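Local coordinates for protein E (Haemophilus influenzae, PDB 3ZH5), which acts as a multifunctional adhesin that binds host epithelial cells and the host proteins vitronectin, laminin and plasminogen, at residues A[62-67]-A[85-90]. Numbering follows the deposited sequence.
Sequences RYARSV and TDFYDE
A classic beta bulge, in which R65 and S66 both face Y88, marks the open end of the antiparallel hairpin formed by strands 64-74 and 79-88. The carbonyl oxygen of Y88 accepts two backbone bonds: R65 N approaches in the carbonyl plane at 2.8 Å, whereas S66 N lies 3.2 Å from Y88 O and is tilted out of that plane. Y88 N returns a bond to S66 O, 3.0 Å away, completing the hydrogen-bonded pair. The chain turns a corner at R65 and at D89, and the backbones of R65 and A64 also bond to those of L50 and L54.

Serine suits the bulge because its short hydroxyl can serve backbone groups. With chi1 at 67°, S66 OG sits between its own N and carbonyl carbon and donates to E90 O at 2.7 Å; OG is also hydrogen-bonded to G93 N, so one small side chain holds the loop after the strand. The long R65 chain lays its methylenes along the turn at D89, bringing CD within 3.5 Å of D89 O.

Deeper in the hairpin, which belongs to the protein's antiparallel sheet and has strand 41-50 on the other side of strand 64-74, V67 and F87 form a non-hydrogen-bonded pair and point the same way. The branched valine spreads over two neighbours: CG2 meets F87 CD1 at 3.8 Å, while CG1, anti to the backbone N (chi1 -168°), packs tightly against T85 CG2. That threonine methyl also covers one face of the F87 ring near its rim, and the small methyl of A64 fits against F87 CB.

R62, exposed and poorly ordered, makes a long and probably loose salt bridge, NH2 to D89 OD2 at 3.5 Å, with guanidinium and carboxylate planes 48° apart, while D89 OD1 accepts from L96 N.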
loop_
_atom_site.group_PDB
_atom_site.type_symbol
_atom_site.label_atom_id
_atom_site.label_comp_id
_atom_site.label_asym_id
_atom_site.label_seq_id
_atom_site.Cartn_x
_atom_site.Cartn_y
_atom_site.Cartn_z
ATOM N N ARG A 62 -15.760 -10.061 13.589
ATOM C CA ARG A 62 -14.349 -9.785 13.338
ATOM C C ARG A 62 -14.180 -8.727 12.252
ATOM O O ARG A 62 -14.726 -8.870 11.158
ATOM C CB ARG A 62 -13.644 -11.070 12.901
ATOM C CG ARG A 62 -12.128 -11.018 13.031
ATOM C CD ARG A 62 -11.570 -12.416 13.185
ATOM N NE ARG A 62 -10.324 -12.449 13.948
ATOM C CZ ARG A 62 -9.837 -13.546 14.532
ATOM N NH1 ARG A 62 -10.490 -14.703 14.442
ATOM N NH2 ARG A 62 -8.692 -13.494 15.203
ATOM N N TYR A 63 -13.412 -7.677 12.543
ATOM C CA TYR A 63 -13.207 -6.598 11.584
ATOM C C TYR A 63 -11.729 -6.338 11.343
ATOM O O TYR A 63 -10.903 -6.566 12.222
ATOM C CB TYR A 63 -13.852 -5.322 12.101
ATOM C CG TYR A 63 -13.379 -4.944 13.485
ATOM C CD1 TYR A 63 -14.021 -5.435 14.617
ATOM C CD2 TYR A 63 -12.290 -4.092 13.667
ATOM C CE1 TYR A 63 -13.596 -5.087 15.894
ATOM C CE2 TYR A 63 -11.859 -3.732 14.949
ATOM C CZ TYR A 63 -12.517 -4.239 16.051
ATOM O OH TYR A 63 -12.101 -3.914 17.318
ATOM N N ALA A 64 -11.402 -5.838 10.155
ATOM C CA ALA A 64 -10.020 -5.574 9.797
ATOM C C ALA A 64 -9.622 -4.212 10.324
ATOM O O ALA A 64 -10.457 -3.313 10.369
ATOM C CB ALA A 64 -9.854 -5.602 8.301
ATOM N N ARG A 65 -8.344 -4.077 10.679
ATOM C CA ARG A 65 -7.749 -2.800 11.083
ATOM C C ARG A 65 -6.775 -2.223 10.061
ATOM O O ARG A 65 -6.471 -1.032 10.093
ATOM C CB ARG A 65 -7.036 -2.945 12.431
ATOM C CG ARG A 65 -7.994 -3.236 13.564
ATOM C CD ARG A 65 -7.310 -3.302 14.911
ATOM N NE ARG A 65 -8.238 -3.816 15.908
ATOM C CZ ARG A 65 -8.298 -3.403 17.168
ATOM N NH1 ARG A 65 -7.472 -2.466 17.617
ATOM N NH2 ARG A 65 -9.191 -3.937 17.991
ATOM N N SER A 66 -6.264 -3.044 9.153
ATOM C CA SER A 66 -5.423 -2.500 8.089
ATOM C C SER A 66 -5.608 -3.284 6.795
ATOM O O SER A 66 -6.215 -4.348 6.779
ATOM C CB SER A 66 -3.940 -2.484 8.517
ATOM O OG SER A 66 -3.412 -3.819 8.664
ATOM N N VAL A 67 -5.112 -2.716 5.706
ATOM C CA VAL A 67 -5.151 -3.351 4.408
ATOM C C VAL A 67 -3.751 -3.341 3.853
ATOM O O VAL A 67 -3.043 -2.364 3.969
ATOM C CB VAL A 67 -6.037 -2.552 3.454
ATOM C CG1 VAL A 67 -6.311 -3.349 2.199
ATOM C CG2 VAL A 67 -7.332 -2.211 4.151
ATOM N N THR A 85 -5.238 -7.390 -2.806
ATOM C CA THR A 85 -5.626 -6.786 -1.554
ATOM C C THR A 85 -5.866 -7.838 -0.507
ATOM O O THR A 85 -6.540 -8.825 -0.755
ATOM C CB THR A 85 -6.926 -5.990 -1.710
ATOM O OG1 THR A 85 -6.703 -4.900 -2.609
ATOM C CG2 THR A 85 -7.370 -5.461 -0.376
ATOM N N ASP A 86 -5.278 -7.617 0.666
ATOM C CA ASP A 86 -5.489 -8.483 1.809
ATOM C C ASP A 86 -5.897 -7.629 2.991
ATOM O O ASP A 86 -5.341 -6.541 3.206
ATOM C CB ASP A 86 -4.192 -9.241 2.124
ATOM C CG ASP A 86 -3.863 -10.300 1.067
ATOM O OD1 ASP A 86 -4.577 -11.333 1.043
ATOM O OD2 ASP A 86 -2.914 -10.094 0.266
ATOM N N PHE A 87 -6.869 -8.100 3.765
ATOM C CA PHE A 87 -7.257 -7.385 4.972
ATOM C C PHE A 87 -6.656 -8.064 6.180
ATOM O O PHE A 87 -6.547 -9.267 6.211
ATOM C CB PHE A 87 -8.772 -7.350 5.114
ATOM C CG PHE A 87 -9.469 -6.710 3.957
ATOM C CD1 PHE A 87 -9.545 -5.334 3.857
ATOM C CD2 PHE A 87 -10.067 -7.483 2.986
ATOM C CE1 PHE A 87 -10.190 -4.743 2.802
ATOM C CE2 PHE A 87 -10.712 -6.891 1.927
ATOM C CZ PHE A 87 -10.775 -5.519 1.837
ATOM N N TYR A 88 -6.276 -7.287 7.185
ATOM C CA TYR A 88 -5.702 -7.852 8.399
ATOM C C TYR A 88 -6.378 -7.291 9.622
ATOM O O TYR A 88 -6.891 -6.172 9.596
ATOM C CB TYR A 88 -4.209 -7.562 8.462
ATOM C CG TYR A 88 -3.424 -8.319 7.414
ATOM C CD1 TYR A 88 -3.208 -7.780 6.156
ATOM C CD2 TYR A 88 -2.901 -9.570 7.692
ATOM C CE1 TYR A 88 -2.486 -8.468 5.205
ATOM C CE2 TYR A 88 -2.186 -10.279 6.734
ATOM C CZ TYR A 88 -1.984 -9.721 5.495
ATOM O OH TYR A 88 -1.266 -10.408 4.540
ATOM N N ASP A 89 -6.376 -8.062 10.703
ATOM C CA ASP A 89 -7.121 -7.666 11.887
ATOM C C ASP A 89 -6.246 -6.915 12.885
ATOM O O ASP A 89 -6.707 -6.581 13.976
ATOM C CB ASP A 89 -7.785 -8.880 12.547
ATOM C CG ASP A 89 -6.834 -9.666 13.434
ATOM O OD1 ASP A 89 -5.604 -9.587 13.213
ATOM O OD2 ASP A 89 -7.322 -10.369 14.349
ATOM N N GLU A 90 -4.989 -6.670 12.511
ATOM C CA GLU A 90 -4.099 -5.788 13.279
ATOM C C GLU A 90 -3.597 -4.671 12.360
ATOM O O GLU A 90 -3.670 -4.801 11.139
ATOM C CB GLU A 90 -2.910 -6.573 13.850
ATOM C CG GLU A 90 -3.277 -7.566 14.931
ATOM C CD GLU A 90 -2.314 -8.736 15.000
ATOM O OE1 GLU A 90 -1.139 -8.565 14.617
ATOM O OE2 GLU A 90 -2.733 -9.832 15.427
#